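Local coordinates for long form salivary protein D7L1 (Aedes aegypti, PDB 3DZT), which sequesters host biogenic amines and eicosanoids during blood feeding, holding lipids such as cysteinyl leukotrienes in an N-terminal pocket and amines in a C-terminal one, at residues F4-M9 with L127-K132. Residues are numbered along the deposited sequence; the frame is centred on the assembly and turned at random.
Sequences FDPEEM and LFHGNK. With EAH ((5S,7E,9E,11Z,14Z)-5-hydroxyicosa-7,9,11,14-tetraenoic acid), chain C.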
# COMPACT_ATOMS: atom_id res chain seq x y z
N PHE A 4 -3.76 -9.53 6.17
CA PHE A 4 -3.48 -8.80 4.94
C PHE A 4 -3.88 -9.63 3.76
O PHE A 4 -3.55 -10.83 3.69
CB PHE A 4 -1.96 -8.49 4.85
CG PHE A 4 -1.44 -7.68 6.01
CD1 PHE A 4 -1.72 -6.31 6.10
CD2 PHE A 4 -0.70 -8.29 7.03
CE1 PHE A 4 -1.24 -5.55 7.17
CE2 PHE A 4 -0.23 -7.54 8.10
CZ PHE A 4 -0.49 -6.18 8.18
N ASP A 5 -4.60 -9.01 2.82
CA ASP A 5 -4.96 -9.67 1.58
C ASP A 5 -3.79 -9.57 0.57
O ASP A 5 -2.76 -8.96 0.90
CB ASP A 5 -6.32 -9.15 1.04
CG ASP A 5 -6.25 -7.74 0.44
OD1 ASP A 5 -5.15 -7.31 0.06
OD2 ASP A 5 -7.32 -7.06 0.38
N PRO A 6 -3.89 -10.20 -0.62
CA PRO A 6 -2.74 -10.20 -1.53
C PRO A 6 -2.28 -8.81 -1.99
O PRO A 6 -1.07 -8.59 -2.16
CB PRO A 6 -3.24 -11.03 -2.72
CG PRO A 6 -4.28 -11.96 -2.11
CD PRO A 6 -4.99 -11.05 -1.14
N GLU A 7 -3.23 -7.89 -2.16
CA GLU A 7 -2.91 -6.53 -2.59
C GLU A 7 -2.20 -5.81 -1.44
O GLU A 7 -1.29 -5.01 -1.68
CB GLU A 7 -4.20 -5.79 -2.99
CG GLU A 7 -3.99 -4.32 -3.45
CD GLU A 7 -3.86 -3.34 -2.29
OE1 GLU A 7 -4.35 -3.62 -1.17
OE2 GLU A 7 -3.25 -2.27 -2.50
N GLU A 8 -2.66 -6.05 -0.21
CA GLU A 8 -2.06 -5.38 0.95
C GLU A 8 -0.63 -5.83 1.11
O GLU A 8 0.24 -4.99 1.40
CB GLU A 8 -2.86 -5.62 2.22
CG GLU A 8 -4.22 -4.88 2.16
CD GLU A 8 -5.08 -5.24 3.32
OE1 GLU A 8 -5.32 -6.45 3.53
OE2 GLU A 8 -5.53 -4.31 4.02
N MET A 9 -0.38 -7.14 0.91
CA MET A 9 1.01 -7.60 0.94
C MET A 9 1.84 -7.06 -0.21
O MET A 9 3.00 -6.70 -0.02
CB MET A 9 1.11 -9.14 1.05
CG MET A 9 0.54 -9.66 2.37
SD MET A 9 1.29 -8.92 3.87
CE MET A 9 3.03 -9.09 3.59
N LEU A 127 1.87 -18.07 3.54
CA LEU A 127 0.88 -17.40 4.40
C LEU A 127 0.68 -15.95 4.01
O LEU A 127 -0.43 -15.44 4.12
CB LEU A 127 1.35 -17.42 5.84
CG LEU A 127 0.75 -18.35 6.86
CD1 LEU A 127 1.12 -17.83 8.24
CD2 LEU A 127 -0.80 -18.44 6.71
N PHE A 128 1.77 -15.31 3.60
CA PHE A 128 1.77 -13.86 3.38
C PHE A 128 1.74 -13.47 1.90
O PHE A 128 2.23 -12.39 1.52
CB PHE A 128 2.92 -13.19 4.16
CG PHE A 128 2.65 -13.11 5.66
CD1 PHE A 128 1.78 -12.13 6.17
CD2 PHE A 128 3.20 -14.04 6.54
CE1 PHE A 128 1.48 -12.06 7.53
CE2 PHE A 128 2.90 -13.97 7.93
CZ PHE A 128 2.02 -13.00 8.41
N HIS A 129 1.12 -14.33 1.08
CA HIS A 129 0.81 -14.00 -0.32
C HIS A 129 2.07 -13.79 -1.14
O HIS A 129 2.13 -12.91 -2.00
CB HIS A 129 -0.15 -12.80 -0.40
CG HIS A 129 -1.40 -13.00 0.40
ND1 HIS A 129 -2.22 -14.10 0.24
CD2 HIS A 129 -1.98 -12.23 1.35
CE1 HIS A 129 -3.24 -14.01 1.07
NE2 HIS A 129 -3.13 -12.88 1.74
N GLY A 130 3.07 -14.62 -0.86
CA GLY A 130 4.33 -14.57 -1.58
C GLY A 130 4.43 -15.67 -2.62
O GLY A 130 5.32 -15.62 -3.48
N ASN A 131 3.54 -16.65 -2.53
CA ASN A 131 3.50 -17.80 -3.44
C ASN A 131 2.65 -17.44 -4.66
O ASN A 131 1.43 -17.33 -4.57
CB ASN A 131 2.94 -19.02 -2.71
CG ASN A 131 2.97 -20.31 -3.54
OD1 ASN A 131 2.55 -20.35 -4.69
ND2 ASN A 131 3.42 -21.39 -2.92
N LYS A 132 3.32 -17.24 -5.79
CA LYS A 132 2.67 -16.91 -7.06
C LYS A 132 1.53 -17.87 -7.45
O LYS A 132 0.48 -17.42 -7.91
CB LYS A 132 3.73 -16.87 -8.18
CG LYS A 132 5.07 -16.23 -7.72
CD LYS A 132 6.00 -15.93 -8.89
CE LYS A 132 6.20 -17.14 -9.79
NZ LYS A 132 6.80 -16.79 -11.13
O1 EAH C . 0.97 -12.09 -6.64
C1 EAH C . 2.15 -12.29 -6.56
O2 EAH C . 2.84 -12.15 -7.54
C2 EAH C . 2.79 -12.77 -5.30
C3 EAH C . 4.24 -12.46 -5.45
C4 EAH C . 4.75 -11.42 -4.47
C5 EAH C . 6.22 -11.66 -4.16
O3 EAH C . 6.44 -12.73 -3.43
C6 EAH C . 6.89 -10.40 -3.66
C7 EAH C . 8.29 -10.60 -3.14
C8 EAH C . 8.47 -10.10 -1.76
C9 EAH C . 9.68 -10.59 -1.15
C10 EAH C . 9.70 -10.49 0.16
C11 EAH C . 10.95 -11.04 0.60
C12 EAH C . 11.26 -11.28 1.84
C13 EAH C . 10.34 -10.88 2.93
C14 EAH C . 11.02 -9.90 3.83
C15 EAH C . 11.22 -9.95 5.11
C16 EAH C . 10.79 -11.06 6.01
C17 EAH C . 9.40 -10.87 6.52
C18 EAH C . 8.53 -11.68 5.62
C19 EAH C . 7.27 -12.25 6.20
C20 EAH C . 6.18 -11.26 6.39
O HOH W 1 1.14 -10.30 -2.66
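His129 lays its imidazole flat against the first turn of helix 6-20: Pro6 sits over one ring face, with CG 3.8 Å from the ring centroid and 10° off the normal, a CH-pi contact. The same ring reaches back to the loop just before the helix, where His129 NE2 gives Phe4 O a weak, bent hydrogen bond (2.9 Å, 127° at the hydrogen). A backbone in left-handed conformation at His129 and a chi1 of -55°, with CG anti to the carbonyl carbon, point the ring at Pro6. The helix start carries a capping box: Glu8 N gives Asp5 OD1 a 2.8 Å hydrogen bond, and Glu8 OE1 takes Asp5 N in return. One turn on, Met9, bent at chi2 and chi3, brings SD 4.0 Å from Phe128 CD1, a Met-aromatic contact at the ring edge. Phe128 turns one face to C20, the terminal carbon of the bound 5-hydroxyicosatetraenoic acid. Water 1 donates to both Pro6 O and His129 O, bridging the backbones. Gly130, which also binds leukotriene E4, accepts from the fatty acid's hydroxyl O3 at its O (3.1 Å), while Trp37 and Lys149 hydrogen-bond the same molecule; the contact thus forms part of the wall of the N-terminal lipid pocket of a helical PBP/GOBP-type domain.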